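Side-chain contacts in putative sugar ABC transport system, substrate-binding protein (PDB 5IX8), which probably binds a sugar in the periplasm and delivers it to an ABC transporter: residues P253-I256 with M257-I261; I33-G36 with I37-A41; D121-L124 with I125-L129; S231-V234 with K235-A239. All coordinates share one frame; numbering follows the deposited sequence.

Contact 1. Residues P253-I256 with M257-I261; sequences PGVI and MGRLI
Met-257, a selenomethionine, lays its side chain back along the chain toward Pro-253, and each atom but one can be matched to a partner there. CB sits 3.5 Å from the carbonyl O of Gly-254. CG lies beside the backbone N (chi1 -65°), which brings it to 3.4 Å from Pro-253 O, the same oxygen that accepts from Met-257 N at 3.2 Å. SE carries the extended chain past this carbonyl, and CE ends against the pyrrolidine ring, 3.8 Å from Pro-253 CD, the two side chains crossing obliquely. Pro-253 is the N-cap of helix 254-270, so this is packing round a first turn. The helix follows strand 246-250 of the mixed sheet but covers strands 101-105 and 116-119 of the parallel one, a passage between lobes characteristic of periplasmic binding proteins. One turn on, Arg-259 runs alongside Val-255, with NE 3.9 Å from CG1 of Val-255, which meets the guanidinium obliquely; Arg-259 NH1 goes on to salt bridges with Asp-39 and Glu-40. Leu-260 CG lies 3.2 Å from Ile-256 O, while its CD1 lies 4.1 Å from Ile-256 CG1.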
loop_
_atom_site.group_PDB
_atom_site.type_symbol
_atom_site.label_atom_id
_atom_site.label_comp_id
_atom_site.label_asym_id
_atom_site.label_seq_id
_atom_site.Cartn_x
_atom_site.Cartn_y
_atom_site.Cartn_z
ATOM N N PRO A 253 -2.048 -1.430 -6.772
ATOM C CA PRO A 253 -1.576 -0.794 -8.017
ATOM C C PRO A 253 -0.936 0.574 -7.775
ATOM O O PRO A 253 -1.508 1.621 -8.036
ATOM C CB PRO A 253 -2.863 -0.694 -8.841
ATOM C CG PRO A 253 -3.907 -0.522 -7.833
ATOM C CD PRO A 253 -3.512 -1.391 -6.663
ATOM N N GLY A 254 0.300 0.550 -7.262
ATOM C CA GLY A 254 0.975 1.789 -6.902
ATOM C C GLY A 254 1.154 2.705 -8.101
ATOM O O GLY A 254 1.107 3.927 -7.966
ATOM N N VAL A 255 1.426 2.120 -9.277
ATOM C CA VAL A 255 1.728 2.929 -10.452
ATOM C C VAL A 255 0.524 3.779 -10.806
ATOM O O VAL A 255 0.646 4.986 -11.002
ATOM C CB VAL A 255 2.149 2.049 -11.640
ATOM C CG1 VAL A 255 2.246 2.891 -12.914
ATOM C CG2 VAL A 255 3.486 1.362 -11.362
ATOM N N ILE A 256 -0.671 3.179 -10.843
ATOM C CA ILE A 256 -1.832 4.004 -11.207
ATOM C C ILE A 256 -2.122 5.039 -10.110
ATOM O O ILE A 256 -2.559 6.164 -10.413
ATOM C CB ILE A 256 -3.069 3.150 -11.575
ATOM C CG1 ILE A 256 -4.099 4.050 -12.289
ATOM C CG2 ILE A 256 -3.700 2.485 -10.357
ATOM C CD1 ILE A 256 -5.258 3.337 -12.921
HETATM N N MSE A 257 -1.826 4.722 -8.841
HETATM C CA MSE A 257 -2.057 5.698 -7.777
HETATM C C MSE A 257 -1.190 6.919 -8.004
HETATM O O MSE A 257 -1.659 8.056 -7.850
HETATM C CB MSE A 257 -1.760 5.128 -6.398
HETATM C CG MSE A 257 -2.674 4.010 -5.978
HETATM SE SE MSE A 257 -2.106 3.295 -4.215
HETATM C CE MSE A 257 -2.928 1.567 -4.413
ATOM N N GLY A 258 0.067 6.684 -8.405
ATOM C CA GLY A 258 0.966 7.798 -8.687
ATOM C C GLY A 258 0.492 8.645 -9.855
ATOM O O GLY A 258 0.540 9.870 -9.801
ATOM N N ARG A 259 0.044 7.998 -10.937
ATOM C CA ARG A 259 -0.478 8.752 -12.077
ATOM C C ARG A 259 -1.678 9.575 -11.669
ATOM O O ARG A 259 -1.832 10.734 -12.094
ATOM C CB ARG A 259 -0.862 7.813 -13.214
ATOM C CG ARG A 259 0.271 6.950 -13.726
ATOM C CD ARG A 259 -0.159 6.314 -15.066
ATOM N NE ARG A 259 0.869 5.420 -15.566
ATOM C CZ ARG A 259 2.005 5.834 -16.124
ATOM N NH1 ARG A 259 2.242 7.147 -16.313
ATOM N NH2 ARG A 259 2.898 4.926 -16.506
ATOM N N LEU A 260 -2.576 8.969 -10.895
ATOM C CA LEU A 260 -3.751 9.697 -10.453
ATOM C C LEU A 260 -3.383 10.878 -9.570
ATOM O O LEU A 260 -4.002 11.926 -9.667
ATOM C CB LEU A 260 -4.703 8.760 -9.718
ATOM C CG LEU A 260 -5.343 7.697 -10.590
ATOM C CD1 LEU A 260 -6.037 6.636 -9.727
ATOM C CD2 LEU A 260 -6.332 8.311 -11.601
ATOM N N ILE A 261 -2.381 10.736 -8.710
ATOM C CA ILE A 261 -1.968 11.883 -7.894
ATOM C C ILE A 261 -1.616 13.083 -8.769
ATOM O O ILE A 261 -2.004 14.225 -8.486
ATOM C CB ILE A 261 -0.804 11.461 -6.974
ATOM C CG1 ILE A 261 -1.390 10.609 -5.812
ATOM C CG2 ILE A 261 -0.048 12.677 -6.467
ATOM C CD1 ILE A 261 -0.343 9.778 -5.076
#

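Contact 2. Residues I33-G36 with I37-A41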
loop_
_atom_site.group_PDB
_atom_site.type_symbol
_atom_site.label_atom_id
_atom_site.label_comp_id
_atom_site.label_asym_id
_atom_site.label_seq_id
_atom_site.Cartn_x
_atom_site.Cartn_y
_atom_site.Cartn_z
ATOM N N ILE A 33 4.324 3.847 -6.746
ATOM C CA ILE A 33 3.753 5.182 -6.624
ATOM C C ILE A 33 4.724 6.225 -7.159
ATOM O O ILE A 33 4.349 7.101 -7.958
ATOM C CB ILE A 33 3.366 5.475 -5.167
ATOM C CG1 ILE A 33 2.307 4.482 -4.695
ATOM C CG2 ILE A 33 2.929 6.928 -5.054
ATOM C CD1 ILE A 33 1.993 4.634 -3.229
ATOM N N ALA A 34 5.996 6.124 -6.755
ATOM C CA ALA A 34 7.003 7.088 -7.204
ATOM C C ALA A 34 7.167 7.050 -8.719
ATOM O O ALA A 34 7.201 8.102 -9.359
ATOM C CB ALA A 34 8.347 6.833 -6.520
ATOM N N TYR A 35 7.225 5.841 -9.308
ATOM C CA TYR A 35 7.285 5.720 -10.765
ATOM C C TYR A 35 6.053 6.354 -11.429
ATOM O O TYR A 35 6.170 7.074 -12.431
ATOM C CB TYR A 35 7.407 4.248 -11.183
ATOM C CG TYR A 35 7.222 4.124 -12.667
ATOM C CD1 TYR A 35 8.221 4.559 -13.540
ATOM C CD2 TYR A 35 6.027 3.629 -13.208
ATOM C CE1 TYR A 35 8.019 4.511 -14.914
ATOM C CE2 TYR A 35 5.823 3.575 -14.581
ATOM C CZ TYR A 35 6.846 4.010 -15.429
ATOM O OH TYR A 35 6.712 3.951 -16.802
ATOM N N GLY A 36 4.852 6.061 -10.906
ATOM C CA GLY A 36 3.643 6.614 -11.515
ATOM C C GLY A 36 3.645 8.124 -11.476
ATOM O O GLY A 36 3.265 8.784 -12.450
ATOM N N ILE A 37 4.123 8.700 -10.364
ATOM C CA ILE A 37 4.208 10.159 -10.292
ATOM C C ILE A 37 5.199 10.697 -11.320
ATOM O O ILE A 37 4.904 11.645 -12.065
ATOM C CB ILE A 37 4.595 10.601 -8.870
ATOM C CG1 ILE A 37 3.440 10.277 -7.900
ATOM C CG2 ILE A 37 4.900 12.104 -8.855
ATOM C CD1 ILE A 37 3.819 10.571 -6.434
ATOM N N VAL A 38 6.409 10.139 -11.335
ATOM C CA VAL A 38 7.466 10.646 -12.225
ATOM C C VAL A 38 7.077 10.481 -13.691
ATOM O O VAL A 38 7.212 11.407 -14.515
ATOM C CB VAL A 38 8.785 9.928 -11.904
ATOM C CG1 VAL A 38 9.821 10.226 -12.999
ATOM C CG2 VAL A 38 9.269 10.372 -10.542
ATOM N N ASP A 39 6.578 9.302 -14.052
ATOM C CA ASP A 39 6.244 9.091 -15.449
ATOM C C ASP A 39 5.016 9.895 -15.872
ATOM O O ASP A 39 4.949 10.381 -17.007
ATOM C CB ASP A 39 6.028 7.608 -15.729
ATOM C CG ASP A 39 5.834 7.366 -17.189
ATOM O OD1 ASP A 39 6.834 7.555 -17.928
ATOM O OD2 ASP A 39 4.694 7.042 -17.600
ATOM N N GLU A 40 4.026 10.037 -14.999
ATOM C CA GLU A 40 2.897 10.869 -15.386
ATOM C C GLU A 40 3.305 12.332 -15.456
ATOM O O GLU A 40 2.807 13.076 -16.309
ATOM C CB GLU A 40 1.734 10.659 -14.401
ATOM C CG GLU A 40 0.437 11.227 -14.957
ATOM C CD GLU A 40 -0.106 10.449 -16.148
ATOM O OE1 GLU A 40 0.321 9.295 -16.421
ATOM O OE2 GLU A 40 -1.023 10.993 -16.801
ATOM N N ALA A 41 4.214 12.773 -14.582
ATOM C CA ALA A 41 4.606 14.184 -14.608
ATOM C C ALA A 41 5.250 14.557 -15.933
ATOM O O ALA A 41 5.010 15.661 -16.454
ATOM C CB ALA A 41 5.553 14.510 -13.454
#
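OD2 of Asp-39, the residue whose CB covers the ring of Tyr-35, is gripped by two arginines, Arg-43 NE and, from helix 254-270, Arg-259 NH1, while OD1 takes a third, Arg-42 NH1. Asp-39 and Tyr-35 lie on helix 28-43, the crossover helix of the beta-alpha-beta unit formed with strands 17-22 and 47-53. The three arginines, all outside this turn, would probably favour the charged form of the carboxylate. The side chains of Tyr-35 and Asp-39 leave the helix the same way, each with CG anti to its backbone N (chi1 170° in Tyr-35, -174° in Asp-39), and therefore lie side by side. The result is a CH-pi contact: Asp-39 CB is 4.0 Å from the centroid of the Tyr-35 ring, over the face but displaced to the rim near CZ. The ring and carboxylate planes are nearly parallel, 11° apart, with Tyr-35 OH 3.5 Å from Asp-39 CG. The backbone repeats the pairing, since Asp-39 N donates to Tyr-35 O at 2.8 Å. Trp-316 adds an edge-to-face ring contact to Tyr-35.

On the side where Ile-37 meets Leu-18, Val-20 and Val-48 of the sheet, the isoleucines take over. Ile-37 CG1 passes Ile-33 O at 3.3 Å, and the branch methyl CG2 of Ile-33 touches the terminal CD1 of Ile-37 at 4.0 Å.

Contact 3. Residues D121-L124 with I125-L129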
loop_
_atom_site.group_PDB
_atom_site.type_symbol
_atom_site.label_atom_id
_atom_site.label_comp_id
_atom_site.label_asym_id
_atom_site.label_seq_id
_atom_site.Cartn_x
_atom_site.Cartn_y
_atom_site.Cartn_z
ATOM N N ASP A 121 -8.791 0.938 -0.097
ATOM C CA ASP A 121 -9.539 0.660 1.126
ATOM C C ASP A 121 -8.871 -0.516 1.832
ATOM O O ASP A 121 -9.047 -1.668 1.437
ATOM C CB ASP A 121 -10.990 0.341 0.765
ATOM C CG ASP A 121 -11.879 0.172 1.960
ATOM O OD1 ASP A 121 -11.388 -0.212 3.044
ATOM O OD2 ASP A 121 -13.100 0.428 1.808
ATOM N N ASP A 122 -8.115 -0.238 2.897
ATOM C CA ASP A 122 -7.354 -1.293 3.563
ATOM C C ASP A 122 -8.256 -2.340 4.218
ATOM O O ASP A 122 -7.947 -3.538 4.164
ATOM C CB ASP A 122 -6.385 -0.676 4.568
ATOM C CG ASP A 122 -5.215 0.013 3.865
ATOM O OD1 ASP A 122 -4.352 -0.675 3.250
ATOM O OD2 ASP A 122 -5.193 1.258 3.864
ATOM N N THR A 123 -9.400 -1.936 4.779
ATOM C CA THR A 123 -10.311 -2.949 5.300
ATOM C C THR A 123 -10.759 -3.910 4.200
ATOM O O THR A 123 -10.872 -5.133 4.432
ATOM C CB THR A 123 -11.525 -2.285 5.950
ATOM O OG1 THR A 123 -11.072 -1.384 6.964
ATOM C CG2 THR A 123 -12.420 -3.358 6.574
ATOM N N LEU A 124 -11.017 -3.385 2.997
ATOM C CA LEU A 124 -11.531 -4.230 1.921
ATOM C C LEU A 124 -10.431 -5.131 1.354
ATOM O O LEU A 124 -10.715 -6.247 0.894
ATOM C CB LEU A 124 -12.156 -3.366 0.835
ATOM C CG LEU A 124 -12.835 -4.088 -0.320
ATOM C CD1 LEU A 124 -13.867 -5.114 0.139
ATOM C CD2 LEU A 124 -13.503 -3.017 -1.167
ATOM N N ILE A 125 -9.175 -4.681 1.406
ATOM C CA ILE A 125 -8.067 -5.573 1.078
ATOM C C ILE A 125 -8.126 -6.816 1.969
ATOM O O ILE A 125 -7.997 -7.956 1.499
ATOM C CB ILE A 125 -6.723 -4.829 1.228
ATOM C CG1 ILE A 125 -6.546 -3.840 0.068
ATOM C CG2 ILE A 125 -5.577 -5.836 1.263
ATOM C CD1 ILE A 125 -5.272 -3.046 0.152
ATOM N N GLY A 126 -8.347 -6.613 3.274
ATOM C CA GLY A 126 -8.460 -7.745 4.177
ATOM C C GLY A 126 -9.684 -8.589 3.882
ATOM O O GLY A 126 -9.614 -9.814 3.886
ATOM N N LYS A 127 -10.816 -7.947 3.608
ATOM C CA LYS A 127 -12.030 -8.696 3.274
ATOM C C LYS A 127 -11.852 -9.559 2.026
ATOM O O LYS A 127 -12.322 -10.699 1.993
ATOM C CB LYS A 127 -13.195 -7.724 3.083
ATOM C CG LYS A 127 -13.601 -7.050 4.408
ATOM C CD LYS A 127 -14.956 -6.430 4.259
ATOM C CE LYS A 127 -15.422 -5.742 5.502
ATOM N NZ LYS A 127 -16.876 -5.345 5.296
ATOM N N VAL A 128 -11.204 -9.039 0.975
ATOM C CA VAL A 128 -11.102 -9.862 -0.242
ATOM C C VAL A 128 -10.137 -11.033 -0.025
ATOM O O VAL A 128 -10.331 -12.122 -0.591
ATOM C CB VAL A 128 -10.728 -9.023 -1.484
ATOM C CG1 VAL A 128 -11.839 -8.002 -1.786
ATOM C CG2 VAL A 128 -9.391 -8.353 -1.326
ATOM N N LEU A 129 -9.123 -10.865 0.822
ATOM C CA LEU A 129 -8.282 -12.011 1.167
ATOM C C LEU A 129 -9.054 -13.004 2.029
ATOM O O LEU A 129 -8.869 -14.225 1.912
ATOM C CB LEU A 129 -7.021 -11.537 1.886
ATOM C CG LEU A 129 -6.039 -10.786 0.990
ATOM C CD1 LEU A 129 -4.879 -10.191 1.801
ATOM C CD2 LEU A 129 -5.507 -11.644 -0.186
#
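Asp-121 and Ile-125 open the backbone pairing of helix 122-135: Ile-125 N donates to Asp-121 O at 3.0 Å. The helix follows strand 116-119 of the parallel sheet yet lies against strands 227-231 and 246-250 of the mixed sheet, so this N-terminal turn marks a crossing between the two lobes of the periplasmic binding protein fold. Further i to i+4 bonds continue the helix, the shortest being Val-128 N to Leu-124 O at 2.8 Å.

Capping is supplied by the N-cap side chain. Asp-121 OD1 accepts from Leu-124 N at 3.2 Å with an N-H...O angle of 153°, but the donor stands above the carboxylate plane, 68° out of it. A negative group placed at the helix N-terminus would be expected to interact favourably with the helix dipole.

Charged side chains direct their ends to helix 154-168. Asp-122 OD1 forms a salt bridge with Arg-158, and Lys-127 NZ one with Glu-164. Within the turn it is the aliphatic part of the lysine side chain that makes the contact: the extended chain runs alongside Thr-123, bringing CE to 4.0 Å from Thr-123 CG2.

Apolar contacts centre on Leu-124, whose CG is swung anti to the backbone N (chi1 -176°). From there CD1 reaches forward along the helix and touches two residues. It crosses Lys-127 at about a right angle, 4.0 Å from that residue's CB, and meets Val-128 CG1, also at 4.0 Å from CD1.

Contact 4. Residues S231-V234 with K235-A239; sequences SAMV and KENEA
The backbone turns from an extended conformation at Val-234 (phi -127°, psi 158°) to helical values at Lys-235, and Asn-237 N folds back to donate to Val-234 O at 2.8 Å. This is the strand-to-helix corner of a beta-alpha-beta unit made of strand 227-231, helix 235-242 and strand 246-250. Asn-237 also returns the bond with its side chain: its amide OD1 accepts from Val-234 N at 2.9 Å, nearly straight at hydrogen, although the donor stands well above the carbonyl plane. The two bonds tie the same pair of residues together in opposite directions. A water 2.9 Å from Asn-237 OD1 and 2.7 Å from Ala-232 O can donate to either, though it has more acceptors in reach than protons.

Val-234 CG2 packs obliquely over the amide, 3.4 Å from Asn-237 OD1. Met-233, a selenomethionine in the preceding loop, bends at chi2 and chi3, which brings its end against the first turn of the helix. Glu-238 sends OE2 to Tyr-311 OH, while Met-233 O accepts from Asn-28 ND2, at the start of helix 28-43 in the other lobe. SE of Met-233 lies 3.9 Å from Asn-237 CB, and its methyl CE presses on Glu-238 CG at 3.6 Å.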
loop_
_atom_site.group_PDB
_atom_site.type_symbol
_atom_site.label_atom_id
_atom_site.label_comp_id
_atom_site.label_asym_id
_atom_site.label_seq_id
_atom_site.Cartn_x
_atom_site.Cartn_y
_atom_site.Cartn_z
ATOM N N SER A 231 -0.259 -9.460 0.125
ATOM C CA SER A 231 -0.700 -8.326 -0.656
ATOM C C SER A 231 0.499 -7.684 -1.329
ATOM O O SER A 231 1.606 -7.714 -0.794
ATOM C CB SER A 231 -1.442 -7.331 0.244
ATOM O OG SER A 231 -2.013 -6.295 -0.538
ATOM N N ALA A 232 0.257 -7.141 -2.521
ATOM C CA ALA A 232 1.195 -6.370 -3.334
ATOM C C ALA A 232 2.159 -7.275 -4.095
ATOM O O ALA A 232 3.079 -7.856 -3.513
ATOM C CB ALA A 232 1.969 -5.351 -2.494
HETATM N N MSE A 233 1.953 -7.387 -5.406
HETATM C CA MSE A 233 2.710 -8.333 -6.208
HETATM C C MSE A 233 4.155 -7.956 -6.409
HETATM O O MSE A 233 4.475 -6.787 -6.599
HETATM C CB MSE A 233 2.079 -8.482 -7.590
HETATM C CG MSE A 233 0.706 -9.199 -7.536
HETATM SE SE MSE A 233 0.890 -11.123 -7.289
HETATM C CE MSE A 233 1.740 -11.619 -8.969
ATOM N N VAL A 234 5.003 -8.984 -6.426
ATOM C CA VAL A 234 6.321 -8.915 -7.047
ATOM C C VAL A 234 6.409 -10.084 -8.021
ATOM O O VAL A 234 5.685 -11.073 -7.896
ATOM C CB VAL A 234 7.466 -8.975 -6.009
ATOM C CG1 VAL A 234 7.437 -7.751 -5.092
ATOM C CG2 VAL A 234 7.334 -10.223 -5.192
ATOM N N LYS A 235 7.318 -9.961 -8.999
ATOM C CA LYS A 235 7.438 -10.966 -10.056
ATOM C C LYS A 235 7.509 -12.386 -9.500
ATOM O O LYS A 235 6.864 -13.302 -10.026
ATOM C CB LYS A 235 8.687 -10.667 -10.896
ATOM C CG LYS A 235 8.984 -11.701 -11.986
ATOM C CD LYS A 235 7.922 -11.678 -13.078
ATOM C CE LYS A 235 7.931 -12.980 -13.913
ATOM N NZ LYS A 235 9.299 -13.347 -14.438
ATOM N N GLU A 236 8.305 -12.594 -8.444
ATOM C CA GLU A 236 8.504 -13.938 -7.921
ATOM C C GLU A 236 7.224 -14.548 -7.356
ATOM O O GLU A 236 7.127 -15.788 -7.246
ATOM C CB GLU A 236 9.617 -13.907 -6.865
ATOM C CG GLU A 236 10.989 -13.629 -7.476
ATOM C CD GLU A 236 11.223 -12.163 -7.875
ATOM O OE1 GLU A 236 10.408 -11.273 -7.500
ATOM O OE2 GLU A 236 12.268 -11.894 -8.528
ATOM N N ASN A 237 6.231 -13.716 -7.020
ATOM C CA ASN A 237 4.956 -14.235 -6.527
ATOM C C ASN A 237 4.216 -15.033 -7.591
ATOM O O ASN A 237 3.382 -15.886 -7.260
ATOM C CB ASN A 237 4.034 -13.103 -6.102
ATOM C CG ASN A 237 4.519 -12.350 -4.872
ATOM O OD1 ASN A 237 4.146 -11.202 -4.690
ATOM N ND2 ASN A 237 5.328 -12.988 -4.023
ATOM N N GLU A 238 4.459 -14.730 -8.866
ATOM C CA GLU A 238 3.710 -15.388 -9.938
ATOM C C GLU A 238 3.916 -16.891 -9.901
ATOM O O GLU A 238 2.950 -17.650 -9.915
ATOM C CB GLU A 238 4.118 -14.805 -11.292
ATOM C CG GLU A 238 3.807 -13.293 -11.398
ATOM C CD GLU A 238 4.448 -12.625 -12.620
ATOM O OE1 GLU A 238 4.795 -13.362 -13.571
ATOM O OE2 GLU A 238 4.609 -11.374 -12.638
ATOM N N ALA A 239 5.175 -17.336 -9.808
ATOM C CA ALA A 239 5.448 -18.773 -9.747
ATOM C C ALA A 239 4.897 -19.384 -8.457
ATOM O O ALA A 239 4.393 -20.513 -8.460
ATOM C CB ALA A 239 6.959 -19.023 -9.876
HETATM O O HOH W 1 3.154 -10.163 -2.150
#

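Overall arrangement
Along the chain the order is contact 2, contact 3, contact 4, contact 1, with no overlap. Contacts 1 and 2 are closest, their centres 7 Å apart: helices 254-270 and 28-43 lie together by the parallel sheet, packed where Gly-258 O meets Ile-37 CG1 (3.5 Å). Contacts 3 and 4 belong to the mixed-sheet lobe, centres 18 Å apart, and touch by packing of Ile-125 on Ser-231. Contacts 2 and 3 fall on opposite sides of the chain's centre, 25 Å between centres. Contacts 1 and 3 begin helices that follow a strand of one sheet and pack on the other, consistent with a two-lobed binding protein whose lobes are linked by chain crossings.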